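Putative glycosyltransferase (GalT1) (PDB 5HEA) probably transfers a sugar from a nucleotide-activated donor, as a family 2 glycosyltransferase whose GT-A-type domain and C-terminal helices make up this fragment. Local coordinates at residues Asn144-Ile147 and Ala148-Met151; Asn160-Thr164 and Phe165-Pro169; Leu263-Cys266 and Cys267-Leu271; Lys285-Leu288 and Ile289-Pro293. All blocks are in the same frame, centred on the assembly; numbering follows the deposited sequence.

Contact 1 (Asn144-Ile147 and Ala148-Met151); sequences NYTI and AEWM
Thr146 and Glu149 form a capping box at the start of helix 147-150, where strand 142-146 of the GT-A-type domain gives way to helix. Each residue binds the other's backbone. Thr146 OG1, set by a chi1 of 66° between its own N and carbonyl carbon, accepts from Glu149 N at 3.0 Å. In return, Thr146 N reaches Glu149 OE1 at 3.1 Å, with a nearly straight N-H...O angle of 168°; the approach is on the anti side of the carboxylate and well out of its plane. Glu149 passes obliquely over the threonine, its CG 3.1 Å from Thr146 OG1, and stays extended beyond CG, which carries the carboxylate to the backbone N-H of Thr146. Trp150 N to Thr146 O, at 2.8 Å, is the first i+4 bond of the turn.

On another side of the turn two aromatic rings meet in an offset edge-to-face pair. The CE3 edge of Trp150 approaches the face of Tyr145, with planes 65° apart and centroids separated by 5.3 Å. Glu149 CB lies at the rim of the same tyrosine ring, near its plane, so successive helix residues touch its edge and its face. Lys143 adds a cation-pi contact to Tyr145, and Tyr199 meets Trp150 edge-to-face. Backbone bonds between Tyr145 and Ile205 hold the strand against strand 204-217.

Across the turn, from its first residue to the one that leaves it, Ile147 and Met151 run alongside each other in the same direction. The bent methionine brings its terminal methyl back to the isoleucine branch, with Met151 CE 3.8 Å from Ile147 CG2.

Contact 2 (Asn160-Thr164 and Phe165-Pro169); sequences NLFLT and FTFSP
Phe165 joins Leu161 through both backbone and side chain in the weakly bonded last turn of the short helix that begins at Leu161, in the GT-A-type domain. Its N donates to Leu161 O at 3.1 Å, an i+4 bond, while Leu161 CD1 comes within 3.8 Å of Phe165 CD2. The preceding residue covers a face of the same ring: Thr164 CG2 stands 3.6 Å from the Phe165 ring centroid and 12° off the ring normal, a well-centred CH-pi contact. The threonine's torsion places CG2 anti to N and turns OG1 the other way, to donate to Asn160 O.

Thr166 comes next and curls its hydroxyl back onto the helix. Thr166 OG1 donates to Phe162 O at 3.1 Å, in the carbonyl plane and on a lone pair, whereas the bond from Thr166 N to the same oxygen is weak and bent. The hydroxyl oxygen also lies against the Phe162 ring, 3.1 Å from CD1.

At Phe167 the chain has left the helix. Its ring lies nearly parallel to that of Phe162, planes 24° apart, but the rings are offset with little overlap, and it is Phe167 CB that lies over a face of the Phe162 ring; Phe162 CZ meets Phe167 CD1 at 3.7 Å. Pro169 CD covers a face of the Phe167 ring, over its centre, and Tyr215 also meets this ring. Lys171 NZ collects the carbonyl oxygens of Leu163, Phe167 and Pro169.

The chemistry implies an ending in which side chains supplement a weakening helical bond pattern: the Thr166 hydroxyl backs up a weak backbone bond to Phe162 O, and the phenylalanine pair adds apolar contact as the backbone departs.

Contact 3 (Leu263-Cys266 and Cys267-Leu271); sequences LKKC and CEDAL
Asp269 N binds Lys265 O at 2.9 Å with an N-H...O angle of 166°, and in the same stretch of helix 253-272 Cys267 N and Ala270 N bind Leu263 O and Cys266 O, each at 2.8 Å. The main chain follows the i to i+4 pattern, with one long bond: Glu268 N to Lys264 O is 3.4 Å and weak.

Lys265 and Asp269, already joined through the backbone, also form a salt bridge between their side chains. Its geometry is that of a weak bond: Lys265 NZ lies 3.3 Å from Asp269 OD2. With a chi1 of -174°, the lysine sends its chain out anti to its backbone N, and a bend at the last torsion turns the ammonium back to the acid, whose carboxyl group is beside its own N. The same oxygen lies 3.5 Å from Lys265 CG, so the carboxylate rests on the lysine chain as well as meeting its tip. Glu268 turns its own acid to Arg272, in a salt bridge one turn further on.

Packing within the turn is slight by comparison. Ala270 CB lies beyond the carbonyl oxygen, 3.0 Å from Cys266 O, while Cys266 SG is 4.4 Å from the alanine methyl.

Both cysteines extend SG anti to the backbone N, and both are oxidised: Cys266 pairs with Cys282 and Cys267 with Cys283. These paired disulfides tie helix 253-272 covalently to helix 276-291. Cys266 also packs against Ile231, Met234 and Ile235 of helix 231-247, and Leu271 meets His66 of the third subunit.

Contact 4 (Lys285-Leu288 and Ile289-Pro293); sequences KLDL and IENYP
Leu286 to Glu290 and Leu288 to Tyr292 are i to i+4 pairs in the last turns of helix 276-291, whose bonds become more bent at the end: the N-H...O angle is 160° for Glu290 N to Leu286 O but 139° for Tyr292 N to Leu288 O, where the donor stands above the carbonyl plane. Tyr292 is the first residue to abandon helical backbone angles.

Asp287 organises the side chains here. Its CG lies anti to the backbone N, which swings the carboxylate out across the helix, where Asn291 ND2 can meet it. Asn291 ND2 donates to Asp287 OD1 at 2.9 Å in an almost perfectly straight bond of 176°; the acceptor lies in the amide plane, although carboxylate and amide are steeply turned against each other. Asn291 N binds Asp287 O, also at 2.9 Å, so the asparagine grips both the backbone and the side chain of the aspartate. Asp287 OD2 accepts a hydrogen bond from a water, 2.9 Å from the water oxygen, and that water accepts from Tyr292 OH at 3.1 Å.

The tyrosine ring presents its edge to the helix, Tyr292 CD1 lying 3.4 Å from Asp287 O. Leu288 CD2 makes a looser apolar contact with Tyr292 CD1 at 4.1 Å. Leu286 CD1 lies 3.7 Å from Glu290 OE2, which also has a long, weak ion pair with Lys264.

Helix 253-272 packs along one side through Lys260 and Leu263 on Ile289. Lys285 bridges subunits, paired with Glu239 of helix 231-247 and with Glu240 of the second subunit, whose Lys201 also packs on Asp287, Leu288 and Tyr292.

Overall arrangement
The four contacts fall into two touching pairs. Contacts 1 and 2, centres about 15 Å apart, lie in the family 2 glycosyltransferase range and pack through Met151 SD on Phe165 CE1 and Trp150 NE1 on Thr164 CG2, both at 3.8 Å. Contacts 3 and 4, also about 15 Å between centres, belong to consecutive C-terminal helices; Leu263 CD1 meets Ile289 CD1 at 3.6 Å. The pairs stay apart: nearest atoms of contacts 2 and 3 are about 10 Å from each other, those of contacts 1 and 4 about 18 Å. The centre of contact 2 is about 6 Å from the chain centre, that of contact 4 about 32 Å, out where a second subunit of the hexamer packs.

Contact 1 (Asn144-Ile147 and Ala148-Met151)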
loop_
_atom_site.group_PDB
_atom_site.type_symbol
_atom_site.label_atom_id
_atom_site.label_comp_id
_atom_site.label_asym_id
_atom_site.label_seq_id
_atom_site.Cartn_x
_atom_site.Cartn_y
_atom_site.Cartn_z
ATOM N N ASN A 144 -15.895 45.663 22.287
ATOM C CA ASN A 144 -16.883 44.614 22.088
ATOM C C ASN A 144 -17.357 44.659 20.648
ATOM O O ASN A 144 -17.593 45.736 20.119
ATOM C CB ASN A 144 -18.083 44.814 23.023
ATOM C CG ASN A 144 -17.752 44.512 24.465
ATOM O OD1 ASN A 144 -16.798 43.792 24.751
ATOM N ND2 ASN A 144 -18.534 45.064 25.386
ATOM N N TYR A 145 -17.479 43.496 20.012
ATOM C CA TYR A 145 -17.921 43.432 18.619
ATOM C C TYR A 145 -19.141 42.544 18.453
ATOM O O TYR A 145 -19.263 41.511 19.115
ATOM C CB TYR A 145 -16.824 42.861 17.713
ATOM C CG TYR A 145 -15.576 43.698 17.605
ATOM C CD1 TYR A 145 -15.435 44.643 16.592
ATOM C CD2 TYR A 145 -14.524 43.533 18.501
ATOM C CE1 TYR A 145 -14.287 45.407 16.485
ATOM C CE2 TYR A 145 -13.374 44.293 18.398
ATOM C CZ TYR A 145 -13.261 45.226 17.389
ATOM O OH TYR A 145 -12.119 45.989 17.291
ATOM N N THR A 146 -20.027 42.930 17.538
ATOM C CA THR A 146 -21.023 42.002 17.037
ATOM C C THR A 146 -20.279 41.063 16.104
ATOM O O THR A 146 -19.160 41.361 15.672
ATOM C CB THR A 146 -22.110 42.707 16.205
ATOM O OG1 THR A 146 -21.512 43.226 15.010
ATOM C CG2 THR A 146 -22.763 43.849 16.991
ATOM N N ILE A 147 -20.897 39.941 15.757
ATOM C CA ILE A 147 -20.223 39.002 14.863
ATOM C C ILE A 147 -20.001 39.638 13.489
ATOM O O ILE A 147 -18.940 39.481 12.902
ATOM C CB ILE A 147 -20.975 37.667 14.736
ATOM C CG1 ILE A 147 -21.285 37.113 16.126
ATOM C CG2 ILE A 147 -20.163 36.669 13.907
ATOM C CD1 ILE A 147 -20.097 37.156 17.095
ATOM N N ALA A 148 -20.989 40.385 13.002
ATOM C CA ALA A 148 -20.863 41.085 11.717
ATOM C C ALA A 148 -19.686 42.065 11.685
ATOM O O ALA A 148 -18.906 42.084 10.725
ATOM C CB ALA A 148 -22.165 41.792 11.365
ATOM N N GLU A 149 -19.550 42.864 12.742
ATOM C CA GLU A 149 -18.394 43.753 12.906
ATOM C C GLU A 149 -17.098 42.967 13.013
ATOM O O GLU A 149 -16.060 43.352 12.455
ATOM C CB GLU A 149 -18.544 44.605 14.171
ATOM C CG GLU A 149 -19.670 45.611 14.120
ATOM C CD GLU A 149 -19.857 46.341 15.446
ATOM O OE1 GLU A 149 -19.521 45.763 16.503
ATOM O OE2 GLU A 149 -20.343 47.493 15.431
ATOM N N TRP A 150 -17.152 41.877 13.766
ATOM C CA TRP A 150 -15.980 41.036 13.947
ATOM C C TRP A 150 -15.490 40.458 12.605
ATOM O O TRP A 150 -14.293 40.503 12.300
ATOM C CB TRP A 150 -16.281 39.910 14.937
ATOM C CG TRP A 150 -15.095 39.074 15.206
ATOM C CD1 TRP A 150 -14.869 37.800 14.761
ATOM C CD2 TRP A 150 -13.933 39.454 15.947
ATOM N NE1 TRP A 150 -13.647 37.358 15.203
ATOM C CE2 TRP A 150 -13.049 38.352 15.929
ATOM C CE3 TRP A 150 -13.559 40.610 16.639
ATOM C CZ2 TRP A 150 -11.811 38.374 16.578
ATOM C CZ3 TRP A 150 -12.330 40.632 17.275
ATOM C CH2 TRP A 150 -11.471 39.520 17.240
ATOM N N MET A 151 -16.426 39.955 11.801
ATOM C CA MET A 151 -16.099 39.322 10.520
ATOM C C MET A 151 -15.734 40.318 9.419
ATOM O O MET A 151 -15.878 40.009 8.235
ATOM C CB MET A 151 -17.280 38.477 10.029
ATOM C CG MET A 151 -17.693 37.325 10.946
ATOM S SD MET A 151 -16.419 36.065 11.174
ATOM C CE MET A 151 -17.325 34.876 12.132
#

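Contact 2 (Asn160-Thr164 and Phe165-Pro169)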
loop_
_atom_site.group_PDB
_atom_site.type_symbol
_atom_site.label_atom_id
_atom_site.label_comp_id
_atom_site.label_asym_id
_atom_site.label_seq_id
_atom_site.Cartn_x
_atom_site.Cartn_y
_atom_site.Cartn_z
ATOM N N ASN A 160 -3.316 40.235 12.003
ATOM C CA ASN A 160 -4.397 40.639 11.108
ATOM C C ASN A 160 -5.361 39.499 10.753
ATOM O O ASN A 160 -6.153 39.041 11.588
ATOM C CB ASN A 160 -3.829 41.286 9.832
ATOM C CG ASN A 160 -2.531 40.626 9.353
ATOM O OD1 ASN A 160 -2.552 39.610 8.652
ATOM N ND2 ASN A 160 -1.400 41.219 9.720
ATOM N N LEU A 161 -5.295 39.049 9.502
ATOM C CA LEU A 161 -6.121 37.941 9.040
ATOM C C LEU A 161 -5.624 36.630 9.651
ATOM O O LEU A 161 -6.412 35.719 9.928
ATOM C CB LEU A 161 -6.102 37.864 7.511
ATOM C CG LEU A 161 -7.036 36.859 6.827
ATOM C CD1 LEU A 161 -8.456 37.405 6.678
ATOM C CD2 LEU A 161 -6.471 36.461 5.478
ATOM N N PHE A 162 -4.313 36.552 9.867
ATOM C CA PHE A 162 -3.688 35.395 10.503
ATOM C C PHE A 162 -4.123 35.273 11.962
ATOM O O PHE A 162 -4.541 34.203 12.413
ATOM C CB PHE A 162 -2.161 35.502 10.416
ATOM C CG PHE A 162 -1.423 34.423 11.175
ATOM C CD1 PHE A 162 -1.155 33.193 10.584
ATOM C CD2 PHE A 162 -0.980 34.645 12.471
ATOM C CE1 PHE A 162 -0.470 32.202 11.281
ATOM C CE2 PHE A 162 -0.290 33.656 13.170
ATOM C CZ PHE A 162 -0.039 32.439 12.575
ATOM N N LEU A 163 -4.005 36.374 12.693
ATOM C CA LEU A 163 -4.444 36.430 14.087
ATOM C C LEU A 163 -5.889 35.994 14.301
ATOM O O LEU A 163 -6.177 35.208 15.209
ATOM C CB LEU A 163 -4.281 37.840 14.633
ATOM C CG LEU A 163 -4.956 38.049 15.987
ATOM C CD1 LEU A 163 -4.222 37.277 17.060
ATOM C CD2 LEU A 163 -5.023 39.536 16.299
ATOM N N THR A 164 -6.792 36.513 13.467
ATOM C CA THR A 164 -8.220 36.312 13.649
ATOM C C THR A 164 -8.680 34.909 13.266
ATOM O O THR A 164 -9.389 34.250 14.023
ATOM C CB THR A 164 -9.038 37.338 12.822
ATOM O OG1 THR A 164 -8.676 38.669 13.216
ATOM C CG2 THR A 164 -10.535 37.153 13.049
ATOM N N PHE A 165 -8.290 34.453 12.085
ATOM C CA PHE A 165 -8.907 33.243 11.533
ATOM C C PHE A 165 -8.018 32.008 11.532
ATOM O O PHE A 165 -8.500 30.890 11.718
ATOM C CB PHE A 165 -9.432 33.501 10.117
ATOM C CG PHE A 165 -10.539 34.513 10.060
ATOM C CD1 PHE A 165 -11.817 34.183 10.472
ATOM C CD2 PHE A 165 -10.300 35.798 9.605
ATOM C CE1 PHE A 165 -12.837 35.113 10.429
ATOM C CE2 PHE A 165 -11.316 36.727 9.555
ATOM C CZ PHE A 165 -12.586 36.386 9.969
ATOM N N THR A 166 -6.723 32.193 11.315
ATOM C CA THR A 166 -5.869 31.033 11.098
ATOM C C THR A 166 -4.971 30.693 12.291
ATOM O O THR A 166 -4.120 29.807 12.188
ATOM C CB THR A 166 -5.026 31.202 9.823
ATOM O OG1 THR A 166 -4.048 32.224 10.027
ATOM C CG2 THR A 166 -5.916 31.603 8.658
ATOM N N PHE A 167 -5.157 31.392 13.412
ATOM C CA PHE A 167 -4.371 31.117 14.619
ATOM C C PHE A 167 -5.287 30.748 15.786
ATOM O O PHE A 167 -6.107 31.552 16.236
ATOM C CB PHE A 167 -3.485 32.318 14.986
ATOM C CG PHE A 167 -2.318 31.961 15.869
ATOM C CD1 PHE A 167 -1.494 30.893 15.546
ATOM C CD2 PHE A 167 -2.045 32.695 17.019
ATOM C CE1 PHE A 167 -0.409 30.554 16.361
ATOM C CE2 PHE A 167 -0.977 32.366 17.842
ATOM C CZ PHE A 167 -0.152 31.288 17.510
ATOM N N SER A 168 -5.163 29.525 16.272
ATOM C CA SER A 168 -6.032 29.083 17.363
ATOM C C SER A 168 -5.750 29.649 18.778
ATOM O O SER A 168 -6.693 29.818 19.555
ATOM C CB SER A 168 -6.139 27.553 17.397
ATOM O OG SER A 168 -4.868 26.958 17.539
ATOM N N PRO A 169 -4.468 29.909 19.133
ATOM C CA PRO A 169 -4.261 30.531 20.449
ATOM C C PRO A 169 -4.715 31.981 20.509
ATOM O O PRO A 169 -5.223 32.519 19.517
ATOM C CB PRO A 169 -2.736 30.454 20.643
ATOM C CG PRO A 169 -2.322 29.263 19.773
ATOM C CD PRO A 169 -3.201 29.417 18.557
#

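Contact 3 (Leu263-Cys266 and Cys267-Leu271)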
loop_
_atom_site.group_PDB
_atom_site.type_symbol
_atom_site.label_atom_id
_atom_site.label_comp_id
_atom_site.label_asym_id
_atom_site.label_seq_id
_atom_site.Cartn_x
_atom_site.Cartn_y
_atom_site.Cartn_z
ATOM N N LEU A 263 -5.859 32.462 -4.335
ATOM C CA LEU A 263 -5.823 31.900 -5.681
ATOM C C LEU A 263 -4.530 32.266 -6.418
ATOM O O LEU A 263 -3.918 31.421 -7.079
ATOM C CB LEU A 263 -7.047 32.371 -6.491
ATOM C CG LEU A 263 -8.359 31.713 -6.045
ATOM C CD1 LEU A 263 -9.544 32.394 -6.736
ATOM C CD2 LEU A 263 -8.328 30.217 -6.345
ATOM N N LYS A 264 -4.130 33.531 -6.304
ATOM C CA LYS A 264 -2.894 34.021 -6.920
ATOM C C LYS A 264 -1.696 33.244 -6.395
ATOM O O LYS A 264 -0.840 32.802 -7.162
ATOM C CB LYS A 264 -2.696 35.513 -6.627
ATOM C CG LYS A 264 -3.257 36.438 -7.699
ATOM C CD LYS A 264 -3.128 37.919 -7.330
ATOM C CE LYS A 264 -4.271 38.384 -6.422
ATOM N NZ LYS A 264 -5.620 38.156 -7.031
ATOM N N LYS A 265 -1.641 33.087 -5.076
ATOM C CA LYS A 265 -0.556 32.355 -4.437
ATOM C C LYS A 265 -0.563 30.878 -4.850
ATOM O O LYS A 265 0.480 30.315 -5.175
ATOM C CB LYS A 265 -0.658 32.488 -2.914
ATOM C CG LYS A 265 0.506 31.881 -2.161
ATOM C CD LYS A 265 0.508 32.307 -0.699
ATOM C CE LYS A 265 1.772 31.833 0.021
ATOM N NZ LYS A 265 1.933 30.345 0.016
ATOM N N CYS A 266 -1.747 30.265 -4.834
ATOM C CA CYS A 266 -1.918 28.866 -5.212
ATOM C C CYS A 266 -1.521 28.623 -6.666
ATOM O O CYS A 266 -0.842 27.649 -6.976
ATOM C CB CYS A 266 -3.380 28.449 -5.005
ATOM S SG CYS A 266 -3.848 26.895 -5.844
ATOM N N CYS A 267 -1.963 29.513 -7.549
ATOM C CA CYS A 267 -1.724 29.391 -8.982
ATOM C C CYS A 267 -0.227 29.236 -9.272
ATOM O O CYS A 267 0.185 28.368 -10.050
ATOM C CB CYS A 267 -2.291 30.619 -9.700
ATOM S SG CYS A 267 -2.049 30.657 -11.508
ATOM N N GLU A 268 0.579 30.068 -8.612
ATOM C CA GLU A 268 2.028 30.057 -8.778
ATOM C C GLU A 268 2.710 28.929 -8.001
ATOM O O GLU A 268 3.510 28.172 -8.559
ATOM C CB GLU A 268 2.628 31.400 -8.348
ATOM C CG GLU A 268 4.135 31.342 -8.207
ATOM C CD GLU A 268 4.797 32.707 -8.231
ATOM O OE1 GLU A 268 4.148 33.707 -7.841
ATOM O OE2 GLU A 268 5.973 32.773 -8.652
ATOM N N ASP A 269 2.388 28.806 -6.717
ATOM C CA ASP A 269 3.073 27.827 -5.870
ATOM C C ASP A 269 2.711 26.371 -6.130
ATOM O O ASP A 269 3.546 25.486 -5.945
ATOM C CB ASP A 269 2.899 28.158 -4.397
ATOM C CG ASP A 269 3.669 29.399 -3.998
ATOM O OD1 ASP A 269 4.624 29.758 -4.727
ATOM O OD2 ASP A 269 3.319 30.010 -2.967
ATOM N N ALA A 270 1.476 26.113 -6.535
ATOM C CA ALA A 270 1.104 24.759 -6.944
ATOM C C ALA A 270 1.973 24.306 -8.119
ATOM O O ALA A 270 2.459 23.171 -8.150
ATOM C CB ALA A 270 -0.382 24.702 -7.320
ATOM N N LEU A 271 2.166 25.197 -9.089
ATOM C CA LEU A 271 2.951 24.865 -10.268
ATOM C C LEU A 271 4.408 24.606 -9.889
ATOM O O LEU A 271 5.025 23.680 -10.402
ATOM C CB LEU A 271 2.855 25.969 -11.324
ATOM C CG LEU A 271 3.614 25.744 -12.645
ATOM C CD1 LEU A 271 3.154 24.473 -13.346
ATOM C CD2 LEU A 271 3.461 26.948 -13.582
#

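Contact 4 (Lys285-Leu288 and Ile289-Pro293)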
loop_
_atom_site.group_PDB
_atom_site.type_symbol
_atom_site.label_atom_id
_atom_site.label_comp_id
_atom_site.label_asym_id
_atom_site.label_seq_id
_atom_site.Cartn_x
_atom_site.Cartn_y
_atom_site.Cartn_z
ATOM N N LYS A 285 -9.794 29.456 -11.964
ATOM C CA LYS A 285 -10.598 30.260 -11.062
ATOM C C LYS A 285 -10.146 31.720 -11.081
ATOM O O LYS A 285 -10.970 32.633 -11.163
ATOM C CB LYS A 285 -10.585 29.667 -9.636
ATOM C CG LYS A 285 -11.458 28.417 -9.513
ATOM C CD LYS A 285 -11.636 27.950 -8.061
ATOM C CE LYS A 285 -10.879 26.657 -7.791
ATOM N NZ LYS A 285 -11.213 26.035 -6.466
ATOM N N LEU A 286 -8.835 31.945 -11.037
ATOM C CA LEU A 286 -8.311 33.310 -11.075
ATOM C C LEU A 286 -8.586 33.968 -12.431
ATOM O O LEU A 286 -8.908 35.151 -12.504
ATOM C CB LEU A 286 -6.814 33.310 -10.750
ATOM C CG LEU A 286 -6.119 34.651 -10.515
ATOM C CD1 LEU A 286 -6.696 35.388 -9.302
ATOM C CD2 LEU A 286 -4.616 34.426 -10.362
ATOM N N ASP A 287 -8.464 33.186 -13.503
ATOM C CA ASP A 287 -8.793 33.633 -14.851
ATOM C C ASP A 287 -10.261 34.081 -14.969
ATOM O O ASP A 287 -10.555 35.085 -15.600
ATOM C CB ASP A 287 -8.511 32.499 -15.849
ATOM C CG ASP A 287 -8.735 32.910 -17.300
ATOM O OD1 ASP A 287 -8.556 34.102 -17.632
ATOM O OD2 ASP A 287 -9.081 32.027 -18.116
ATOM N N LEU A 288 -11.175 33.334 -14.363
ATOM C CA LEU A 288 -12.599 33.664 -14.439
ATOM C C LEU A 288 -12.890 34.953 -13.677
ATOM O O LEU A 288 -13.618 35.826 -14.149
ATOM C CB LEU A 288 -13.455 32.528 -13.869
ATOM C CG LEU A 288 -13.537 31.252 -14.705
ATOM C CD1 LEU A 288 -14.330 30.168 -13.976
ATOM C CD2 LEU A 288 -14.160 31.555 -16.061
ATOM N N ILE A 289 -12.323 35.056 -12.487
ATOM C CA ILE A 289 -12.591 36.190 -11.616
ATOM C C ILE A 289 -12.071 37.501 -12.224
ATOM O O ILE A 289 -12.774 38.519 -12.238
ATOM C CB ILE A 289 -11.981 35.952 -10.230
ATOM C CG1 ILE A 289 -12.762 34.864 -9.502
ATOM C CG2 ILE A 289 -11.980 37.234 -9.414
ATOM C CD1 ILE A 289 -12.105 34.403 -8.225
ATOM N N GLU A 290 -10.856 37.457 -12.757
ATOM C CA GLU A 290 -10.202 38.653 -13.284
ATOM C C GLU A 290 -10.610 39.006 -14.709
ATOM O O GLU A 290 -10.643 40.173 -15.077
ATOM C CB GLU A 290 -8.678 38.506 -13.209
ATOM C CG GLU A 290 -8.131 38.519 -11.791
ATOM C CD GLU A 290 -6.608 38.507 -11.746
ATOM O OE1 GLU A 290 -5.981 38.211 -12.791
ATOM O OE2 GLU A 290 -6.038 38.799 -10.667
ATOM N N ASN A 291 -10.919 38.004 -15.521
ATOM C CA ASN A 291 -11.140 38.271 -16.934
ATOM C C ASN A 291 -12.564 38.046 -17.419
ATOM O O ASN A 291 -12.908 38.436 -18.533
ATOM C CB ASN A 291 -10.132 37.492 -17.779
ATOM C CG ASN A 291 -8.699 37.876 -17.451
ATOM O OD1 ASN A 291 -8.394 39.056 -17.300
ATOM N ND2 ASN A 291 -7.823 36.881 -17.306
ATOM N N TYR A 292 -13.392 37.428 -16.583
ATOM C CA TYR A 292 -14.787 37.205 -16.951
ATOM C C TYR A 292 -15.770 37.610 -15.859
ATOM O O TYR A 292 -16.696 36.859 -15.571
ATOM C CB TYR A 292 -15.012 35.732 -17.319
ATOM C CG TYR A 292 -14.119 35.232 -18.433
ATOM C CD1 TYR A 292 -12.823 34.801 -18.168
ATOM C CD2 TYR A 292 -14.569 35.192 -19.748
ATOM C CE1 TYR A 292 -11.996 34.348 -19.184
ATOM C CE2 TYR A 292 -13.752 34.731 -20.774
ATOM C CZ TYR A 292 -12.464 34.319 -20.484
ATOM O OH TYR A 292 -11.641 33.854 -21.486
ATOM N N PRO A 293 -15.595 38.805 -15.256
ATOM C CA PRO A 293 -16.611 39.167 -14.265
ATOM C C PRO A 293 -17.958 39.453 -14.936
ATOM O O PRO A 293 -18.027 39.635 -16.157
ATOM C CB PRO A 293 -16.049 40.450 -13.649
ATOM C CG PRO A 293 -15.277 41.072 -14.759
ATOM C CD PRO A 293 -14.677 39.928 -15.535
HETATM O O HOH W 1 -9.568 31.567 -20.932
#